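Local coordinates for protein beta-1,4-mannanase (Aplysia kurodai, PDB 3VUP) that probably hydrolyses internal beta-1,4-mannosidic linkages of mannan, as a digestive-fluid glycoside hydrolase built on a TIM barrel, at residues A274-Q279 with I289-F294. Numbering follows the deposited sequence.
Sequences APFTHQ and IVVGEF
The seventh strand of the (beta/alpha)8 barrel, 289-293, is covered on its outer side by part of the loop that leads into it, and F276 and F294 meet there edge to face. Their centroids lie 5.3 Å apart with the planes at 64°. F276 leads with the far end of its ring: CZ stands over one face of F294, displaced toward the rim, and comes within 3.7 Å of CG. F276 CE2 also touches the CB of F294, again at 3.7 Å. With CG between the backbone N and the carbonyl carbon (chi1 60°), the F294 ring is placed so that one face meets F276 CZ. V291 points toward the loop and meets P275 and F276; CG1 packs at 3.9 Å from F276 CE2, while CG2 faces P275 CB more loosely at 4.4 Å. A branched valine suits this strand position, since its two methyls serve two different neighbours. Proline suits the start of the 3-10 turn because its ring restrains phi, while its CB supplies apolar contact. The turn is tied at A274 O, reached by T277 N and H278 ND1 from opposite faces of its carbonyl plane. An imidazole carries an N-H in its ring plane, and H278 ND1 directs it almost straight (163°) at A274 O, 2.8 Å away. M307 and V311 of helix 304-313 also pack on F276, and W270 stacks on it. A serine in place of F276 would probably leave the F294 face without its aromatic partner and open a gap above V291. At G292 the chain departs from regular strand geometry, and E293 turns away from the loop toward R60 and Y264, consistent with the strand-seven catalytic glutamate of related (beta/alpha)8-barrel mannanases.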
ATOM      1  N   ALA A 274      -5.370  -5.371  17.517  1.00  5.84           N
ATOM      2  CA  ALA A 274      -4.393  -5.985  16.618  1.00  5.58           C
ATOM      3  C   ALA A 274      -4.972  -7.077  15.723  1.00  5.26           C
ATOM      4  O   ALA A 274      -5.641  -7.988  16.200  1.00  5.50           O
ATOM      5  CB  ALA A 274      -3.224  -6.542  17.408  1.00  6.53           C
ATOM      6  N   PRO A 275      -4.673  -7.015  14.421  1.00  5.12           N
ATOM      7  CA  PRO A 275      -5.109  -8.097  13.535  1.00  5.09           C
ATOM      8  C   PRO A 275      -4.612  -9.474  13.983  1.00  5.33           C
ATOM      9  O   PRO A 275      -5.316 -10.458  13.773  1.00  5.88           O
ATOM     10  CB  PRO A 275      -4.525  -7.682  12.184  1.00  6.16           C
ATOM     11  CG  PRO A 275      -4.613  -6.171  12.231  1.00  6.72           C
ATOM     12  CD  PRO A 275      -4.219  -5.837  13.663  1.00  6.42           C
ATOM     13  N   PHE A 276      -3.452  -9.530  14.634  1.00  5.12           N
ATOM     14  CA  PHE A 276      -2.856 -10.792  15.069  1.00  5.15           C
ATOM     15  C   PHE A 276      -3.481 -11.405  16.314  1.00  5.74           C
ATOM     16  O   PHE A 276      -3.083 -12.485  16.728  1.00  6.12           O
ATOM     17  CB  PHE A 276      -1.338 -10.644  15.192  1.00  5.54           C
ATOM     18  CG  PHE A 276      -0.655 -10.683  13.873  1.00  4.97           C
ATOM     19  CD1 PHE A 276      -0.429 -11.903  13.251  1.00  5.23           C
ATOM     20  CD2 PHE A 276      -0.288  -9.526  13.215  1.00  5.12           C
ATOM     21  CE1 PHE A 276       0.163 -11.974  12.005  1.00  5.24           C
ATOM     22  CE2 PHE A 276       0.317  -9.585  11.974  1.00  5.56           C
ATOM     23  CZ  PHE A 276       0.539 -10.805  11.370  1.00  5.59           C
ATOM     24  N   THR A 277      -4.474 -10.733  16.892  1.00  5.67           N
ATOM     25  CA  THR A 277      -5.262 -11.317  17.978  1.00  6.34           C
ATOM     26  C   THR A 277      -6.755 -11.274  17.664  1.00  6.37           C
ATOM     27  O   THR A 277      -7.589 -11.537  18.530  1.00  7.84           O
ATOM     28  CB  THR A 277      -5.001 -10.620  19.316  1.00  7.61           C
ATOM     29  OG1 THR A 277      -5.266  -9.222  19.167  1.00  7.99           O
ATOM     30  CG2 THR A 277      -3.560 -10.837  19.772  1.00  9.28           C
ATOM     31  N   HIS A 278      -7.079 -10.965  16.413  1.00  6.30           N
ATOM     32  CA  HIS A 278      -8.454 -10.889  15.949  1.00  6.98           C
ATOM     33  C   HIS A 278      -8.623 -11.611  14.619  1.00  6.97           C
ATOM     34  O   HIS A 278      -7.712 -12.300  14.143  1.00  7.91           O
ATOM     35  CB  HIS A 278      -8.896  -9.426  15.896  1.00  8.04           C
ATOM     36  CG  HIS A 278      -8.951  -8.806  17.253  1.00  7.95           C
ATOM     37  ND1 HIS A 278      -7.864  -8.196  17.840  1.00  8.38           N
ATOM     38  CD2 HIS A 278      -9.937  -8.798  18.183  1.00  9.39           C
ATOM     39  CE1 HIS A 278      -8.191  -7.803  19.058  1.00  9.45           C
ATOM     40  NE2 HIS A 278      -9.444  -8.155  19.289  1.00  9.85           N
ATOM     41  N   GLN A 279      -9.808 -11.502  14.045  1.00  6.65           N
ATOM     42  CA  GLN A 279     -10.037 -12.082  12.738  1.00  7.25           C
ATOM     43  C   GLN A 279     -10.649 -11.018  11.840  1.00  5.95           C
ATOM     44  O   GLN A 279     -11.158  -9.999  12.327  1.00  6.02           O
ATOM     45  CB  GLN A 279     -10.889 -13.345  12.820  1.00  9.42           C
ATOM     46  CG  GLN A 279     -12.277 -13.123  13.379  1.00 11.62           C
ATOM     47  CD  GLN A 279     -13.076 -14.426  13.514  1.00 14.88           C
ATOM     48  OE1 GLN A 279     -13.046 -15.288  12.630  1.00 16.05           O
ATOM     49  NE2 GLN A 279     -13.795 -14.566  14.619  1.00 15.84           N
ATOM     50  N   ILE A 289      -9.295  -7.699   3.245  1.00  4.31           N
ATOM     51  CA  ILE A 289      -8.336  -7.045   4.126  1.00  4.87           C
ATOM     52  C   ILE A 289      -7.002  -7.782   4.033  1.00  4.86           C
ATOM     53  O   ILE A 289      -6.889  -8.943   4.446  1.00  5.08           O
ATOM     54  CB  ILE A 289      -8.803  -7.068   5.593  1.00  5.22           C
ATOM     55  CG1 ILE A 289     -10.159  -6.370   5.759  1.00  5.83           C
ATOM     56  CG2 ILE A 289      -7.741  -6.455   6.498  1.00  6.08           C
ATOM     57  CD1 ILE A 289     -10.805  -6.640   7.111  1.00  6.33           C
ATOM     58  N   VAL A 290      -5.997  -7.101   3.495  1.00  4.60           N
ATOM     59  CA  VAL A 290      -4.641  -7.632   3.454  1.00  4.27           C
ATOM     60  C   VAL A 290      -3.892  -7.174   4.701  1.00  4.50           C
ATOM     61  O   VAL A 290      -3.973  -6.004   5.063  1.00  5.13           O
ATOM     62  CB  VAL A 290      -3.912  -7.140   2.188  1.00  4.83           C
ATOM     63  CG1 VAL A 290      -2.421  -7.496   2.213  1.00  5.29           C
ATOM     64  CG2 VAL A 290      -4.580  -7.717   0.955  1.00  5.06           C
ATOM     65  N   VAL A 291      -3.194  -8.085   5.378  1.00  4.66           N
ATOM     66  CA  VAL A 291      -2.270  -7.687   6.428  1.00  4.20           C
ATOM     67  C   VAL A 291      -0.935  -7.435   5.725  1.00  4.11           C
ATOM     68  O   VAL A 291      -0.182  -8.366   5.414  1.00  5.12           O
ATOM     69  CB  VAL A 291      -2.170  -8.735   7.550  1.00  5.15           C
ATOM     70  CG1 VAL A 291      -1.216  -8.250   8.627  1.00  5.82           C
ATOM     71  CG2 VAL A 291      -3.546  -9.002   8.142  1.00  5.98           C
ATOM     72  N   GLY A 292      -0.695  -6.163   5.414  1.00  4.41           N
ATOM     73  CA  GLY A 292       0.320  -5.758   4.460  1.00  4.47           C
ATOM     74  C   GLY A 292       1.694  -5.404   5.002  1.00  4.11           C
ATOM     75  O   GLY A 292       2.586  -5.113   4.207  1.00  4.44           O
ATOM     76  N   GLU A 293       1.863  -5.421   6.325  1.00  3.92           N
ATOM     77  CA  GLU A 293       3.188  -5.353   6.958  1.00  4.08           C
ATOM     78  C   GLU A 293       3.125  -6.046   8.300  1.00  4.39           C
ATOM     79  O   GLU A 293       2.154  -5.869   9.035  1.00  4.63           O
ATOM     80  CB  GLU A 293       3.638  -3.921   7.241  1.00  4.98           C
ATOM     81  CG  GLU A 293       4.005  -3.060   6.057  1.00  4.97           C
ATOM     82  CD  GLU A 293       4.556  -1.707   6.474  1.00  4.74           C
ATOM     83  OE1 GLU A 293       4.950  -1.549   7.659  1.00  5.40           O
ATOM     84  OE2 GLU A 293       4.605  -0.808   5.605  1.00  4.78           O
ATOM     85  N   PHE A 294       4.192  -6.778   8.618  1.00  4.29           N
ATOM     86  CA  PHE A 294       4.425  -7.369   9.926  1.00  4.83           C
ATOM     87  C   PHE A 294       5.808  -8.001   9.893  1.00  4.40           C
ATOM     88  O   PHE A 294       6.339  -8.272   8.810  1.00  4.72           O
ATOM     89  CB  PHE A 294       3.373  -8.436  10.271  1.00  4.78           C
ATOM     90  CG  PHE A 294       3.317  -9.599   9.306  1.00  4.77           C
ATOM     91  CD1 PHE A 294       4.046 -10.761   9.529  1.00  5.14           C
ATOM     92  CD2 PHE A 294       2.503  -9.537   8.184  1.00  4.97           C
ATOM     93  CE1 PHE A 294       3.972 -11.826   8.650  1.00  5.76           C
ATOM     94  CE2 PHE A 294       2.420 -10.600   7.300  1.00  5.50           C
ATOM     95  CZ  PHE A 294       3.158 -11.752   7.535  1.00  5.85           C
TER